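Local coordinates for protein nucleoporin NUP82 (PDB 3PBP) that forms a structural part of the nuclear pore complex and, through its N-terminal beta-propeller domain, binds the nucleoporin NUP116, at residues A[179-184]-A[198-203]; A[292-297]-A[319-324]; A[356-361]-A[375-380]. The protein carries 1 engineered substitution. One frame throughout, in Å; residues are numbered along the deposited sequence.

In the fold
The three contacts follow one another along the chain, in neighbouring blades of the beta-propeller. Contact 1 and contact 2 have centres about 14 Å apart, and they touch where G202 O meets F319 CE1 at 3.9 Å. Contacts 2 and 3 are also about 14 Å apart between centres. A probable backbone hydrogen bond, G322 O to L356 N at 2.8 Å, joins them, and I360 packs on L324. Contacts 1 and 3 do not touch; their nearest atoms are about 8 Å apart. The NUP116 chain reaches contacts 1 and 2: its K98 bonds to E201 and G203 through NZ and to Y295 through N. It does not touch contact 3.

Contact 1 (A[179-184]-A[198-203]); sequences VNDITD and NTTEGG
I182 and N198 form an antiparallel non-hydrogen-bonded pair at one end of a propeller-blade hairpin, strand 182-187 against strand 194-198. A classic beta bulge follows the pair, with T183 and D184 both facing L197. The CA atoms of I182 and N198 are 4.0 Å apart. On the side of the pair away from the bulge, one backbone bond joins the segments, T199 N to D181 O at 2.7 Å. The same oxygen receives a CA-H...O contact from N198.

Three bonds made by side chains add to this. The amide of N198 gives ND2 to N180 O at 3.0 Å; the approach is nearly in line with the carbonyl, and the oxygen lies 16° out of the amide plane. V179 CG1 rests on N198 CB at 3.9 Å. The hydroxyls of T183 and T199 are hydrogen-bonded to each other, OG1 to OG1, at 2.9 Å.

The backbone N atoms of D181 and I182 are taken by the carboxylate of D149. On the loop after N198, K98 of the NUP116 chain bonds to the carbonyl oxygens of E201 and G203, and R118 of that chain packs on T199. The side chains of D181 and T200 cross at about a right angle. With CG beside its backbone N (chi1 -52°), D181 brings OD2 to T200 OG1 at 2.9 Å, and the hydroxyl meets the anti lone pair of that oxygen.

Contact 2 (A[292-297]-A[319-324]); sequences GELYDY and FDDGSL
Y297 and D320 bring the two backbones to a CA-CA distance of 5.4 Å, and no hydrogen bond crosses between 292-297 and 319-324. Side chains carry the contact. The ring of Y297 receives D321 CB over the centre of one face, 3.5 Å from the ring centroid and 9° off the normal. D320 CB comes in at the edge of the same ring, 3.4 Å from CD2. The backbone N of D321 also lies by CD2. A leucine in place of Y297 would probably leave D321 CB without the flat surface it rests on, and D320 CB without its ring edge.

Residues 320-322 link strands 313-319 and 323-329 in a beta-hairpin. The turn, F319 to G322, is type I with a G1 bulge: G322 N bonds to F319 O at 2.9 Å, F319 N bonds weakly to S323 O, and G322 has positive phi. Facing it, 293-296 is a short 3-10 segment, at whose end Y297 N bonds to L294 O at 2.9 Å.

L294 is the apolar half of the contact. Its CD2 lies over one face of the F319 ring, 4.2 Å from the centroid and 27° off the normal, a CH-pi contact. The two side chains cross at about a right angle. CD2 also meets the carboxylate of D321, 3.6 Å from OD2. CG of D321 sits between its backbone N and carbonyl carbon (chi1 72°), which turns the carboxylate toward L294. R353 forms a salt bridge with D321 OD2 and bonds to S323 OG. Y295 OH bonds to K98 N of the NUP116 chain.

Contact 3 (A[356-361]-A[375-380]); sequences LQREIK and VISDNI
R358 holds its guanidinium against I380: CG1 lies 3.8 Å above one face, offset toward the rim, and the CD1 methyl is over the same face. The two side chains cross at about a right angle. The arginine chain is extended from CG to NE, and this carries the charged group past S377 to I380. On the way, CB and CD of R358 pass alongside S377 OG.

The other flat groups are carboxylates. The carboxylates of E359 and D378 have their planes 62° apart, and E359 OE1 is 3.7 Å from D378 OD2. These like charges would probably disfavour each other, but K361 stands near. The lysine chain bends at chi3 (73°), which brings NZ to D378 OD1 at 3.8 Å, a long salt bridge that probably offsets part of the repulsion. Along its length, the CD of K361 lies by S377 O.

Residues 377-379 are the turn of a beta-hairpin in a propeller blade, between strands 372-376 and 380-385. S377 N bonds to I380 O at 3.0 Å across it. The 356-361 loop leads into the blade's edge strand, 362-364, and the pairing with 372-376 starts here. K361 N bonds to I376 O at 2.7 Å. Two residues earlier, E359 O takes a CA-H...O contact from S377 CA at 3.2 Å.

V375 CG1 is the meeting point of the buried apolar side. L356 comes tip to tip with V375, CD1 to CG1 at 3.7 Å. I360 crosses V375 obliquely and lays CG2 on that same methyl. L363 and V384 also touch V375, and L414 packs on L356.

Contact 1 (A[179-184]-A[198-203])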
loop_
_atom_site.group_PDB
_atom_site.type_symbol
_atom_site.label_atom_id
_atom_site.label_comp_id
_atom_site.label_asym_id
_atom_site.label_seq_id
_atom_site.Cartn_x
_atom_site.Cartn_y
_atom_site.Cartn_z
ATOM N N VAL A 179 -8.003 -1.507 -6.257
ATOM C CA VAL A 179 -8.027 -1.407 -4.798
ATOM C C VAL A 179 -8.685 -0.118 -4.305
ATOM O O VAL A 179 -8.232 0.981 -4.620
ATOM C CB VAL A 179 -6.618 -1.477 -4.199
ATOM C CG1 VAL A 179 -6.707 -1.610 -2.690
ATOM C CG2 VAL A 179 -5.868 -2.633 -4.793
ATOM N N ASN A 180 -9.746 -0.267 -3.517
ATOM C CA ASN A 180 -10.481 0.866 -2.969
ATOM C C ASN A 180 -10.445 0.868 -1.455
ATOM O O ASN A 180 -10.160 -0.151 -0.832
ATOM C CB ASN A 180 -11.939 0.823 -3.429
ATOM C CG ASN A 180 -12.091 1.116 -4.914
ATOM O OD1 ASN A 180 -11.993 2.274 -5.338
ATOM N ND2 ASN A 180 -12.311 0.068 -5.717
ATOM N N ASP A 181 -10.732 2.025 -0.871
ATOM C CA ASP A 181 -10.754 2.188 0.580
ATOM C C ASP A 181 -9.434 1.873 1.290
ATOM O O ASP A 181 -9.407 1.104 2.250
ATOM C CB ASP A 181 -11.867 1.318 1.166
ATOM C CG ASP A 181 -13.219 1.562 0.492
ATOM O OD1 ASP A 181 -13.855 2.608 0.778
ATOM O OD2 ASP A 181 -13.640 0.713 -0.332
ATOM N N ILE A 182 -8.343 2.474 0.830
ATOM C CA ILE A 182 -7.045 2.254 1.448
ATOM C C ILE A 182 -6.956 3.096 2.721
ATOM O O ILE A 182 -7.188 4.297 2.679
ATOM C CB ILE A 182 -5.919 2.662 0.487
ATOM C CG1 ILE A 182 -6.116 1.948 -0.851
ATOM C CG2 ILE A 182 -4.577 2.318 1.085
ATOM C CD1 ILE A 182 -5.059 2.235 -1.887
ATOM N N THR A 183 -6.634 2.473 3.851
ATOM C CA THR A 183 -6.521 3.200 5.118
ATOM C C THR A 183 -5.081 3.504 5.442
ATOM O O THR A 183 -4.795 4.491 6.125
ATOM C CB THR A 183 -6.992 2.393 6.342
ATOM O OG1 THR A 183 -8.212 1.728 6.035
ATOM C CG2 THR A 183 -7.202 3.320 7.545
ATOM N N ASP A 184 -4.179 2.634 4.992
ATOM C CA ASP A 184 -2.768 2.798 5.301
ATOM C C ASP A 184 -1.860 2.225 4.227
ATOM O O ASP A 184 -2.259 1.414 3.398
ATOM C CB ASP A 184 -2.469 2.154 6.661
ATOM C CG ASP A 184 -1.236 2.737 7.338
ATOM O OD1 ASP A 184 -0.649 3.699 6.810
ATOM O OD2 ASP A 184 -0.853 2.227 8.413
ATOM N N ASN A 198 -6.458 -2.091 2.853
ATOM C CA ASN A 198 -7.739 -1.509 2.466
ATOM C C ASN A 198 -8.883 -1.990 3.373
ATOM O O ASN A 198 -8.728 -2.949 4.137
ATOM C CB ASN A 198 -8.028 -1.810 0.988
ATOM C CG ASN A 198 -8.858 -3.044 0.797
ATOM O OD1 ASN A 198 -8.683 -4.040 1.497
ATOM N ND2 ASN A 198 -9.765 -2.997 -0.163
ATOM N N THR A 199 -10.028 -1.320 3.275
ATOM C CA THR A 199 -11.170 -1.631 4.120
ATOM C C THR A 199 -12.424 -2.192 3.461
ATOM O O THR A 199 -13.306 -2.712 4.155
ATOM C CB THR A 199 -11.553 -0.392 4.903
ATOM O OG1 THR A 199 -10.473 -0.053 5.776
ATOM C CG2 THR A 199 -12.808 -0.633 5.724
ATOM N N THR A 200 -12.506 -2.094 2.137
ATOM C CA THR A 200 -13.668 -2.589 1.402
ATOM C C THR A 200 -14.387 -3.783 2.051
ATOM O O THR A 200 -15.615 -3.811 2.107
ATOM C CB THR A 200 -13.291 -3.000 -0.033
ATOM O OG1 THR A 200 -12.549 -1.944 -0.656
ATOM C CG2 THR A 200 -14.545 -3.287 -0.846
ATOM N N GLU A 201 -13.630 -4.761 2.548
ATOM C CA GLU A 201 -14.231 -5.943 3.148
ATOM C C GLU A 201 -13.733 -6.239 4.543
ATOM O O GLU A 201 -13.422 -7.383 4.863
ATOM C CB GLU A 201 -13.979 -7.161 2.263
ATOM C CG GLU A 201 -14.646 -7.082 0.902
ATOM C CD GLU A 201 -14.064 -8.078 -0.096
ATOM O OE1 GLU A 201 -13.958 -9.279 0.248
ATOM O OE2 GLU A 201 -13.716 -7.661 -1.228
ATOM N N GLY A 202 -13.659 -5.214 5.379
ATOM C CA GLY A 202 -13.207 -5.424 6.739
ATOM C C GLY A 202 -11.705 -5.332 6.899
ATOM O O GLY A 202 -11.208 -5.190 8.020
ATOM N N GLY A 203 -10.974 -5.417 5.792
ATOM C CA GLY A 203 -9.529 -5.333 5.873
ATOM C C GLY A 203 -8.793 -6.398 5.088
ATOM O O GLY A 203 -8.960 -7.596 5.309
#

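Contact 2 (A[292-297]-A[319-324])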
loop_
_atom_site.group_PDB
_atom_site.type_symbol
_atom_site.label_atom_id
_atom_site.label_comp_id
_atom_site.label_asym_id
_atom_site.label_seq_id
_atom_site.Cartn_x
_atom_site.Cartn_y
_atom_site.Cartn_z
ATOM N N GLY A 292 -11.228 -15.851 13.421
ATOM C CA GLY A 292 -12.651 -15.657 13.216
ATOM C C GLY A 292 -13.258 -14.390 13.803
ATOM O O GLY A 292 -14.084 -13.753 13.158
ATOM N N GLU A 293 -12.851 -14.018 15.012
ATOM C CA GLU A 293 -13.406 -12.834 15.662
ATOM C C GLU A 293 -13.322 -11.606 14.789
ATOM O O GLU A 293 -14.289 -10.859 14.640
ATOM C CB GLU A 293 -12.670 -12.501 16.962
ATOM C CG GLU A 293 -12.524 -13.618 17.974
ATOM C CD GLU A 293 -12.092 -13.086 19.345
ATOM O OE1 GLU A 293 -11.077 -12.356 19.421
ATOM O OE2 GLU A 293 -12.772 -13.397 20.351
ATOM N N LEU A 294 -12.138 -11.404 14.223
ATOM C CA LEU A 294 -11.840 -10.239 13.396
ATOM C C LEU A 294 -12.750 -9.968 12.200
ATOM O O LEU A 294 -12.720 -8.873 11.635
ATOM C CB LEU A 294 -10.370 -10.298 12.960
ATOM C CG LEU A 294 -9.425 -10.305 14.173
ATOM C CD1 LEU A 294 -8.013 -10.669 13.745
ATOM C CD2 LEU A 294 -9.458 -8.948 14.862
ATOM N N TYR A 295 -13.559 -10.947 11.810
ATOM C CA TYR A 295 -14.464 -10.728 10.689
ATOM C C TYR A 295 -15.484 -9.660 11.087
ATOM O O TYR A 295 -16.114 -9.040 10.228
ATOM C CB TYR A 295 -15.174 -12.027 10.307
ATOM C CG TYR A 295 -14.402 -12.888 9.331
ATOM C CD1 TYR A 295 -14.128 -12.436 8.041
ATOM C CD2 TYR A 295 -13.942 -14.159 9.694
ATOM C CE1 TYR A 295 -13.414 -13.223 7.136
ATOM C CE2 TYR A 295 -13.230 -14.949 8.793
ATOM C CZ TYR A 295 -12.970 -14.473 7.519
ATOM O OH TYR A 295 -12.258 -15.243 6.631
ATOM N N ASP A 296 -15.625 -9.441 12.392
ATOM C CA ASP A 296 -16.567 -8.453 12.911
ATOM C C ASP A 296 -15.925 -7.092 13.121
ATOM O O ASP A 296 -16.572 -6.177 13.617
ATOM C CB ASP A 296 -17.176 -8.923 14.242
ATOM C CG ASP A 296 -18.057 -10.152 14.086
ATOM O OD1 ASP A 296 -19.005 -10.108 13.261
ATOM O OD2 ASP A 296 -17.801 -11.156 14.792
ATOM N N TYR A 297 -14.656 -6.953 12.756
ATOM C CA TYR A 297 -13.972 -5.679 12.925
ATOM C C TYR A 297 -13.295 -5.200 11.648
ATOM O O TYR A 297 -13.394 -5.840 10.591
ATOM C CB TYR A 297 -12.952 -5.770 14.055
ATOM C CG TYR A 297 -13.582 -6.139 15.383
ATOM C CD1 TYR A 297 -13.786 -7.475 15.738
ATOM C CD2 TYR A 297 -14.020 -5.144 16.269
ATOM C CE1 TYR A 297 -14.411 -7.812 16.939
ATOM C CE2 TYR A 297 -14.647 -5.472 17.469
ATOM C CZ TYR A 297 -14.840 -6.807 17.798
ATOM O OH TYR A 297 -15.470 -7.137 18.979
ATOM N N PHE A 319 -6.535 -3.584 14.283
ATOM C CA PHE A 319 -7.967 -3.842 14.119
ATOM C C PHE A 319 -8.815 -3.111 15.164
ATOM O O PHE A 319 -8.338 -2.820 16.264
ATOM C CB PHE A 319 -8.232 -5.342 14.193
ATOM C CG PHE A 319 -8.012 -6.061 12.892
ATOM C CD1 PHE A 319 -8.985 -6.036 11.903
ATOM C CD2 PHE A 319 -6.835 -6.774 12.666
ATOM C CE1 PHE A 319 -8.795 -6.713 10.702
ATOM C CE2 PHE A 319 -6.634 -7.454 11.469
ATOM C CZ PHE A 319 -7.619 -7.424 10.482
ATOM N N ASP A 320 -10.067 -2.816 14.797
ATOM C CA ASP A 320 -11.026 -2.126 15.670
ATOM C C ASP A 320 -11.015 -2.628 17.108
ATOM O O ASP A 320 -11.088 -1.844 18.040
ATOM C CB ASP A 320 -12.458 -2.313 15.166
ATOM C CG ASP A 320 -12.817 -1.394 14.042
ATOM O OD1 ASP A 320 -12.579 -0.176 14.176
ATOM O OD2 ASP A 320 -13.362 -1.893 13.026
ATOM N N ASP A 321 -10.956 -3.943 17.278
ATOM C CA ASP A 321 -10.989 -4.552 18.599
ATOM C C ASP A 321 -9.727 -4.370 19.429
ATOM O O ASP A 321 -9.520 -5.083 20.416
ATOM C CB ASP A 321 -11.300 -6.049 18.464
ATOM C CG ASP A 321 -10.138 -6.843 17.886
ATOM O OD1 ASP A 321 -9.436 -6.312 16.997
ATOM O OD2 ASP A 321 -9.936 -8.004 18.311
ATOM N N GLY A 322 -8.890 -3.415 19.039
ATOM C CA GLY A 322 -7.658 -3.186 19.773
ATOM C C GLY A 322 -6.767 -4.412 19.703
ATOM O O GLY A 322 -5.992 -4.685 20.616
ATOM N N SER A 323 -6.884 -5.148 18.600
ATOM C CA SER A 323 -6.110 -6.366 18.379
ATOM C C SER A 323 -4.990 -6.138 17.346
ATOM O O SER A 323 -5.031 -5.200 16.526
ATOM C CB SER A 323 -7.052 -7.492 17.916
ATOM O OG SER A 323 -6.467 -8.776 18.045
ATOM N N LEU A 324 -3.996 -7.016 17.391
ATOM C CA LEU A 324 -2.842 -6.938 16.503
ATOM C C LEU A 324 -2.545 -8.314 15.944
ATOM O O LEU A 324 -2.571 -9.288 16.687
ATOM C CB LEU A 324 -1.628 -6.492 17.309
ATOM C CG LEU A 324 -0.825 -5.291 16.855
ATOM C CD1 LEU A 324 -1.746 -4.092 16.710
ATOM C CD2 LEU A 324 0.268 -5.033 17.871
#

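Contact 3 (A[356-361]-A[375-380])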
loop_
_atom_site.group_PDB
_atom_site.type_symbol
_atom_site.label_atom_id
_atom_site.label_comp_id
_atom_site.label_asym_id
_atom_site.label_seq_id
_atom_site.Cartn_x
_atom_site.Cartn_y
_atom_site.Cartn_z
ATOM N N LEU A 356 -4.688 -5.882 22.832
ATOM C CA LEU A 356 -4.296 -4.835 23.772
ATOM C C LEU A 356 -5.533 -4.224 24.418
ATOM O O LEU A 356 -5.427 -3.404 25.333
ATOM C CB LEU A 356 -3.490 -3.749 23.048
ATOM C CG LEU A 356 -2.265 -4.227 22.258
ATOM C CD1 LEU A 356 -1.678 -3.072 21.471
ATOM C CD2 LEU A 356 -1.236 -4.825 23.214
ATOM N N GLN A 357 -6.704 -4.625 23.926
ATOM C CA GLN A 357 -7.975 -4.146 24.458
ATOM C C GLN A 357 -8.009 -2.631 24.678
ATOM O O GLN A 357 -8.713 -2.138 25.559
ATOM C CB GLN A 357 -8.271 -4.873 25.769
ATOM C CG GLN A 357 -8.345 -6.376 25.598
ATOM C CD GLN A 357 -8.199 -7.124 26.907
ATOM O OE1 GLN A 357 -7.144 -7.087 27.543
ATOM N NE2 GLN A 357 -9.263 -7.809 27.321
ATOM N N ARG A 358 -7.233 -1.900 23.884
ATOM C CA ARG A 358 -7.192 -0.445 23.963
ATOM C C ARG A 358 -7.413 0.032 22.540
ATOM O O ARG A 358 -7.156 -0.714 21.599
ATOM C CB ARG A 358 -5.825 0.037 24.442
ATOM C CG ARG A 358 -5.417 -0.433 25.820
ATOM C CD ARG A 358 -3.929 -0.205 26.003
ATOM N NE ARG A 358 -3.433 -0.577 27.327
ATOM C CZ ARG A 358 -3.722 0.076 28.451
ATOM N NH1 ARG A 358 -4.517 1.145 28.417
ATOM N NH2 ARG A 358 -3.196 -0.331 29.606
ATOM N N GLU A 359 -7.886 1.260 22.370
ATOM C CA GLU A 359 -8.106 1.782 21.022
ATOM C C GLU A 359 -6.756 2.143 20.392
ATOM O O GLU A 359 -6.141 3.149 20.767
ATOM C CB GLU A 359 -8.994 3.025 21.065
ATOM C CG GLU A 359 -9.433 3.492 19.692
ATOM C CD GLU A 359 -9.780 4.962 19.665
ATOM O OE1 GLU A 359 -10.537 5.411 20.554
ATOM O OE2 GLU A 359 -9.298 5.667 18.749
ATOM N N ILE A 360 -6.294 1.331 19.443
ATOM C CA ILE A 360 -5.012 1.593 18.805
ATOM C C ILE A 360 -5.101 2.747 17.826
ATOM O O ILE A 360 -5.728 2.630 16.776
ATOM C CB ILE A 360 -4.497 0.366 18.057
ATOM C CG1 ILE A 360 -4.385 -0.824 19.017
ATOM C CG2 ILE A 360 -3.134 0.680 17.462
ATOM C CD1 ILE A 360 -3.974 -2.131 18.363
ATOM N N LYS A 361 -4.456 3.859 18.161
ATOM C CA LYS A 361 -4.499 5.030 17.299
ATOM C C LYS A 361 -3.379 5.081 16.258
ATOM O O LYS A 361 -3.486 5.829 15.280
ATOM C CB LYS A 361 -4.536 6.307 18.155
ATOM C CG LYS A 361 -5.856 6.446 18.942
ATOM C CD LYS A 361 -5.810 7.512 20.035
ATOM C CE LYS A 361 -5.824 8.928 19.456
ATOM N NZ LYS A 361 -5.687 9.983 20.512
ATOM N N VAL A 375 3.118 0.855 19.899
ATOM C CA VAL A 375 1.697 0.973 19.616
ATOM C C VAL A 375 1.128 2.093 20.447
ATOM O O VAL A 375 1.136 2.035 21.666
ATOM C CB VAL A 375 0.927 -0.296 19.973
ATOM C CG1 VAL A 375 -0.526 -0.140 19.537
ATOM C CG2 VAL A 375 1.569 -1.509 19.322
ATOM N N ILE A 376 0.637 3.123 19.784
ATOM C CA ILE A 376 0.062 4.243 20.496
ATOM C C ILE A 376 -1.436 4.054 20.656
ATOM O O ILE A 376 -2.202 4.197 19.699
ATOM C CB ILE A 376 0.343 5.564 19.761
ATOM C CG1 ILE A 376 1.843 5.860 19.821
ATOM C CG2 ILE A 376 -0.475 6.697 20.374
ATOM C CD1 ILE A 376 2.238 7.183 19.221
ATOM N N SER A 377 -1.841 3.706 21.873
ATOM C CA SER A 377 -3.250 3.511 22.190
ATOM C C SER A 377 -3.842 4.881 22.557
ATOM O O SER A 377 -3.412 5.907 22.018
ATOM C CB SER A 377 -3.397 2.519 23.349
ATOM O OG SER A 377 -2.753 1.290 23.047
ATOM N N ASP A 378 -4.799 4.927 23.478
ATOM C CA ASP A 378 -5.396 6.216 23.806
ATOM C C ASP A 378 -4.615 7.086 24.777
ATOM O O ASP A 378 -4.603 8.309 24.646
ATOM C CB ASP A 378 -6.816 6.035 24.330
ATOM C CG ASP A 378 -7.759 7.080 23.777
ATOM O OD1 ASP A 378 -7.273 8.195 23.458
ATOM O OD2 ASP A 378 -8.973 6.787 23.665
ATOM N N ASN A 379 -3.974 6.467 25.758
ATOM C CA ASN A 379 -3.207 7.232 26.729
ATOM C C ASN A 379 -1.909 6.534 27.060
ATOM O O ASN A 379 -1.174 6.961 27.952
ATOM C CB ASN A 379 -4.021 7.434 28.002
ATOM C CG ASN A 379 -5.320 8.147 27.740
ATOM O OD1 ASN A 379 -5.335 9.253 27.190
ATOM N ND2 ASN A 379 -6.427 7.518 28.124
ATOM N N ILE A 380 -1.634 5.455 26.340
ATOM C CA ILE A 380 -0.413 4.706 26.560
ATOM C C ILE A 380 0.372 4.562 25.278
ATOM O O ILE A 380 -0.161 4.720 24.180
ATOM C CB ILE A 380 -0.691 3.271 27.067
ATOM C CG1 ILE A 380 -1.362 3.309 28.435
ATOM C CG2 ILE A 380 0.617 2.484 27.176
ATOM C CD1 ILE A 380 -1.432 1.946 29.102
#